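Trans-4-hydroxy-L-proline dehydratase (Clostridioides difficile 70-100-2010, PDB 6VXC) is a glycyl radical enzyme that dehydrates trans-4-hydroxy-L-proline to (S)-1-pyrroline-5-carboxylate in anaerobic 4-hydroxyproline degradation. Local coordinates at residues I45-K56 against I134-W143. Residues are numbered along the deposited sequence; the frame is centred on the assembly and turned at random.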
loop_
_atom_site.group_PDB
_atom_site.type_symbol
_atom_site.label_atom_id
_atom_site.label_comp_id
_atom_site.label_asym_id
_atom_site.label_seq_id
_atom_site.Cartn_x
_atom_site.Cartn_y
_atom_site.Cartn_z
ATOM N N ILE A 45 -5.360 19.248 -13.992
ATOM C CA ILE A 45 -5.358 20.386 -13.078
ATOM C C ILE A 45 -6.760 20.809 -12.653
ATOM O O ILE A 45 -6.900 21.718 -11.825
ATOM C CB ILE A 45 -4.623 21.576 -13.733
ATOM C CG1 ILE A 45 -4.070 22.535 -12.674
ATOM C CG2 ILE A 45 -5.545 22.292 -14.728
ATOM C CD1 ILE A 45 -2.979 21.923 -11.806
ATOM N N GLU A 46 -7.810 20.185 -13.196
ATOM C CA GLU A 46 -9.156 20.680 -12.928
ATOM C C GLU A 46 -9.514 20.588 -11.451
ATOM O O GLU A 46 -10.169 21.485 -10.902
ATOM C CB GLU A 46 -10.182 19.919 -13.757
ATOM C CG GLU A 46 -11.554 20.499 -13.602
ATOM C CD GLU A 46 -12.574 19.847 -14.486
ATOM O OE1 GLU A 46 -13.118 18.817 -14.060
ATOM O OE2 GLU A 46 -12.823 20.350 -15.599
ATOM N N ARG A 47 -9.149 19.491 -10.800
ATOM C CA ARG A 47 -9.479 19.351 -9.389
ATOM C C ARG A 47 -8.926 20.518 -8.581
ATOM O O ARG A 47 -9.650 21.137 -7.796
ATOM C CB ARG A 47 -8.930 18.034 -8.839
ATOM C CG ARG A 47 -9.288 17.815 -7.384
ATOM C CD ARG A 47 -8.487 16.711 -6.742
ATOM N NE ARG A 47 -8.867 16.544 -5.342
ATOM C CZ ARG A 47 -8.389 17.270 -4.340
ATOM N NH1 ARG A 47 -7.489 18.221 -4.567
ATOM N NH2 ARG A 47 -8.810 17.031 -3.105
ATOM N N ALA A 48 -7.649 20.847 -8.784
ATOM C CA ALA A 48 -7.033 21.932 -8.026
ATOM C C ALA A 48 -7.756 23.248 -8.265
ATOM O O ALA A 48 -7.971 24.022 -7.327
ATOM C CB ALA A 48 -5.558 22.065 -8.395
ATOM N N VAL A 49 -8.152 23.518 -9.508
ATOM C CA VAL A 49 -8.891 24.745 -9.789
ATOM C C VAL A 49 -10.183 24.782 -8.988
ATOM O O VAL A 49 -10.491 25.771 -8.324
ATOM C CB VAL A 49 -9.181 24.874 -11.295
ATOM C CG1 VAL A 49 -10.126 26.042 -11.536
ATOM C CG2 VAL A 49 -7.905 25.061 -12.086
ATOM N N LEU A 50 -10.955 23.696 -9.030
ATOM C CA LEU A 50 -12.260 23.704 -8.379
ATOM C C LEU A 50 -12.135 23.803 -6.865
ATOM O O LEU A 50 -12.961 24.452 -6.217
ATOM C CB LEU A 50 -13.065 22.465 -8.789
ATOM C CG LEU A 50 -13.471 22.464 -10.271
ATOM C CD1 LEU A 50 -14.190 21.175 -10.689
ATOM C CD2 LEU A 50 -14.316 23.690 -10.608
ATOM N N MET A 51 -11.131 23.158 -6.276
ATOM C CA MET A 51 -10.925 23.308 -4.841
ATOM C C MET A 51 -10.515 24.736 -4.492
ATOM O O MET A 51 -10.919 25.263 -3.452
ATOM C CB MET A 51 -9.866 22.318 -4.337
ATOM C CG MET A 51 -10.242 20.848 -4.535
ATOM S SD MET A 51 -11.655 20.272 -3.566
ATOM C CE MET A 51 -10.934 20.174 -1.934
ATOM N N THR A 52 -9.711 25.376 -5.337
ATOM C CA THR A 52 -9.359 26.765 -5.077
ATOM C C THR A 52 -10.607 27.641 -5.053
ATOM O O THR A 52 -10.792 28.444 -4.135
ATOM C CB THR A 52 -8.363 27.280 -6.118
ATOM O OG1 THR A 52 -7.218 26.427 -6.164
ATOM C CG2 THR A 52 -7.915 28.701 -5.748
ATOM N N GLU A 53 -11.499 27.463 -6.033
ATOM C CA GLU A 53 -12.757 28.213 -6.051
ATOM C C GLU A 53 -13.554 28.018 -4.767
ATOM O O GLU A 53 -14.168 28.965 -4.257
ATOM C CB GLU A 53 -13.609 27.796 -7.248
ATOM C CG GLU A 53 -13.073 28.205 -8.599
ATOM C CD GLU A 53 -14.000 27.784 -9.734
ATOM O OE1 GLU A 53 -15.087 27.245 -9.450
ATOM O OE2 GLU A 53 -13.639 27.988 -10.911
ATOM N N ALA A 54 -13.625 26.785 -4.270
ATOM C CA ALA A 54 -14.426 26.522 -3.083
ATOM C C ALA A 54 -13.832 27.190 -1.849
ATOM O O ALA A 54 -14.568 27.750 -1.034
ATOM C CB ALA A 54 -14.580 25.016 -2.867
ATOM N N TYR A 55 -12.508 27.126 -1.680
ATOM C CA TYR A 55 -11.890 27.749 -0.509
ATOM C C TYR A 55 -12.065 29.262 -0.531
ATOM O O TYR A 55 -12.397 29.871 0.497
ATOM C CB TYR A 55 -10.410 27.388 -0.432
ATOM C CG TYR A 55 -10.112 26.134 0.357
ATOM C CD1 TYR A 55 -10.765 24.941 0.079
ATOM C CD2 TYR A 55 -9.185 26.150 1.391
ATOM C CE1 TYR A 55 -10.488 23.785 0.807
ATOM C CE2 TYR A 55 -8.898 25.013 2.116
ATOM C CZ TYR A 55 -9.557 23.827 1.823
ATOM O OH TYR A 55 -9.265 22.689 2.549
ATOM N N LYS A 56 -11.834 29.884 -1.689
ATOM C CA LYS A 56 -12.047 31.319 -1.810
ATOM C C LYS A 56 -13.481 31.695 -1.474
ATOM O O LYS A 56 -13.735 32.792 -0.976
ATOM C CB LYS A 56 -11.692 31.781 -3.225
ATOM C CG LYS A 56 -10.196 31.820 -3.505
ATOM C CD LYS A 56 -9.919 32.157 -4.967
ATOM C CE LYS A 56 -8.435 32.316 -5.228
ATOM N NZ LYS A 56 -8.184 32.552 -6.675
ATOM N N ILE A 134 -1.699 27.361 -15.351
ATOM C CA ILE A 134 -2.734 27.446 -14.323
ATOM C C ILE A 134 -2.139 27.185 -12.944
ATOM O O ILE A 134 -2.417 27.907 -11.980
ATOM C CB ILE A 134 -3.872 26.461 -14.644
ATOM C CG1 ILE A 134 -4.620 26.893 -15.901
ATOM C CG2 ILE A 134 -4.818 26.284 -13.467
ATOM C CD1 ILE A 134 -5.671 25.903 -16.320
ATOM N N HIS A 135 -1.303 26.152 -12.831
ATOM C CA HIS A 135 -0.677 25.863 -11.547
ATOM C C HIS A 135 0.165 27.045 -11.085
ATOM O O HIS A 135 0.138 27.416 -9.906
ATOM C CB HIS A 135 0.187 24.602 -11.632
ATOM C CG HIS A 135 0.764 24.197 -10.316
ATOM N ND1 HIS A 135 0.016 23.583 -9.336
ATOM C CD2 HIS A 135 1.993 24.383 -9.786
ATOM C CE1 HIS A 135 0.769 23.374 -8.273
ATOM N NE2 HIS A 135 1.977 23.848 -8.520
ATOM N N LYS A 136 0.926 27.641 -12.005
ATOM C CA LYS A 136 1.787 28.755 -11.643
ATOM C C LYS A 136 0.976 29.977 -11.240
ATOM O O LYS A 136 1.318 30.658 -10.267
ATOM C CB LYS A 136 2.711 29.110 -12.808
ATOM C CG LYS A 136 3.669 30.231 -12.460
ATOM C CD LYS A 136 4.401 30.766 -13.670
ATOM C CE LYS A 136 5.610 31.578 -13.222
ATOM N NZ LYS A 136 6.166 32.413 -14.315
ATOM N N GLU A 137 -0.108 30.262 -11.962
ATOM C CA GLU A 137 -0.817 31.523 -11.790
ATOM C C GLU A 137 -1.986 31.449 -10.822
ATOM O O GLU A 137 -2.269 32.436 -10.136
ATOM C CB GLU A 137 -1.332 32.024 -13.136
ATOM C CG GLU A 137 -0.252 32.314 -14.145
ATOM C CD GLU A 137 -0.816 32.777 -15.474
ATOM O OE1 GLU A 137 -0.019 33.207 -16.337
ATOM O OE2 GLU A 137 -2.054 32.723 -15.655
ATOM N N GLU A 138 -2.679 30.323 -10.744
ATOM C CA GLU A 138 -3.836 30.214 -9.868
ATOM C C GLU A 138 -3.578 29.392 -8.612
ATOM O O GLU A 138 -4.099 29.732 -7.547
ATOM C CB GLU A 138 -5.021 29.602 -10.619
ATOM C CG GLU A 138 -5.380 30.236 -11.954
ATOM C CD GLU A 138 -5.704 31.720 -11.853
ATOM O OE1 GLU A 138 -5.348 32.460 -12.800
ATOM O OE2 GLU A 138 -6.348 32.137 -10.861
ATOM N N ILE A 139 -2.808 28.306 -8.710
ATOM C CA ILE A 139 -2.695 27.334 -7.625
ATOM C C ILE A 139 -1.623 27.731 -6.617
ATOM O O ILE A 139 -1.896 27.810 -5.418
ATOM C CB ILE A 139 -2.415 25.919 -8.174
ATOM C CG1 ILE A 139 -3.493 25.506 -9.179
ATOM C CG2 ILE A 139 -2.366 24.911 -7.026
ATOM C CD1 ILE A 139 -4.901 25.658 -8.668
ATOM N N ILE A 140 -0.388 27.930 -7.085
ATOM C CA ILE A 140 0.710 28.254 -6.170
ATOM C C ILE A 140 0.416 29.496 -5.336
ATOM O O ILE A 140 0.608 29.450 -4.110
ATOM C CB ILE A 140 2.031 28.373 -6.950
ATOM C CG1 ILE A 140 2.480 26.996 -7.430
ATOM C CG2 ILE A 140 3.107 29.031 -6.106
ATOM C CD1 ILE A 140 3.783 27.026 -8.149
ATOM N N PRO A 141 -0.042 30.616 -5.911
ATOM C CA PRO A 141 -0.287 31.807 -5.090
ATOM C C PRO A 141 -1.279 31.559 -3.977
ATOM O O PRO A 141 -1.166 32.187 -2.921
ATOM C CB PRO A 141 -0.803 32.829 -6.109
ATOM C CG PRO A 141 -0.272 32.366 -7.409
ATOM C CD PRO A 141 -0.308 30.879 -7.334
ATOM N N PHE A 142 -2.243 30.658 -4.163
ATOM C CA PHE A 142 -3.221 30.405 -3.113
ATOM C C PHE A 142 -2.783 29.305 -2.146
ATOM O O PHE A 142 -2.947 29.457 -0.932
ATOM C CB PHE A 142 -4.578 30.059 -3.736
ATOM C CG PHE A 142 -5.686 29.919 -2.729
ATOM C CD1 PHE A 142 -6.401 31.025 -2.300
ATOM C CD2 PHE A 142 -6.001 28.681 -2.199
ATOM C CE1 PHE A 142 -7.406 30.903 -1.361
ATOM C CE2 PHE A 142 -7.013 28.547 -1.254
ATOM C CZ PHE A 142 -7.719 29.662 -0.837
ATOM N N TRP A 143 -2.206 28.210 -2.644
ATOM C CA TRP A 143 -2.006 27.017 -1.827
ATOM C C TRP A 143 -0.605 26.867 -1.252
ATOM O O TRP A 143 -0.433 26.093 -0.309
ATOM C CB TRP A 143 -2.338 25.750 -2.629
ATOM C CG TRP A 143 -3.787 25.628 -2.884
ATOM C CD1 TRP A 143 -4.452 25.953 -4.034
ATOM C CD2 TRP A 143 -4.778 25.172 -1.964
ATOM N NE1 TRP A 143 -5.789 25.718 -3.884
ATOM C CE2 TRP A 143 -6.019 25.236 -2.625
ATOM C CE3 TRP A 143 -4.735 24.704 -0.647
ATOM C CZ2 TRP A 143 -7.203 24.854 -2.015
ATOM C CZ3 TRP A 143 -5.911 24.332 -0.041
ATOM C CH2 TRP A 143 -7.129 24.411 -0.722
HETATM O O HOH W 1 -5.082 32.036 -6.754
HETATM O O HOH W 2 -7.804 30.616 -9.213
#
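With chi1 of T52 at -55°, its hydroxyl lies beside its own backbone N and its methyl opposite that N, which turns the two branches to different aromatic partners: OG1 meets the indole of W143, while CG2 lies over a face of the F142 ring. The indole donates from W143 NE1 to T52 OG1 at 2.8 Å, with the acceptor almost exactly in the ring plane and an N-H...O angle of 158°. T52 OG1 in turn donates to A48 O, also at 2.8 Å, one turn back in its own helix. A48 O thus takes two hydrogen bonds, from T52 OG1 and T52 N, on opposite faces of its carbonyl plane, and the relay satisfies the indole N-H of a buried tryptophan. The methyl makes a CH-pi contact, T52 CG2 standing 4.3 Å from the F142 ring centroid.

Helices 46-58 and 129-143, both within the pyruvate formate lyase-like region, run in broadly the same direction here, their local axes 9.8 Å apart and crossing at 43°. T52 enters as a knob into a hole formed by E138 and I139, the last two residues of a wider pi-type turn at 135-139, together with F142 and W143.

Beyond T52, the six-membered ring of W143 presents its edge to the face of Y55, with W143 CH2 over the centre of the phenol ring. Y55 OH is hydrogen-bonded to R68 of helix 64-78, which flanks this end. F142 CZ packs on Y55 CB at 3.5 Å, and the extended chain of K56 runs past F142; K56 NZ is linked through one water to E138 O and through a second, which it binds weakly, to E138 OE2. Toward the N-terminal end the contact turns aliphatic: I139 CD1 packs on A48 CB at 3.7 Å, and farther along I134 CG2 touches both V49 CG2 and I45 CG1.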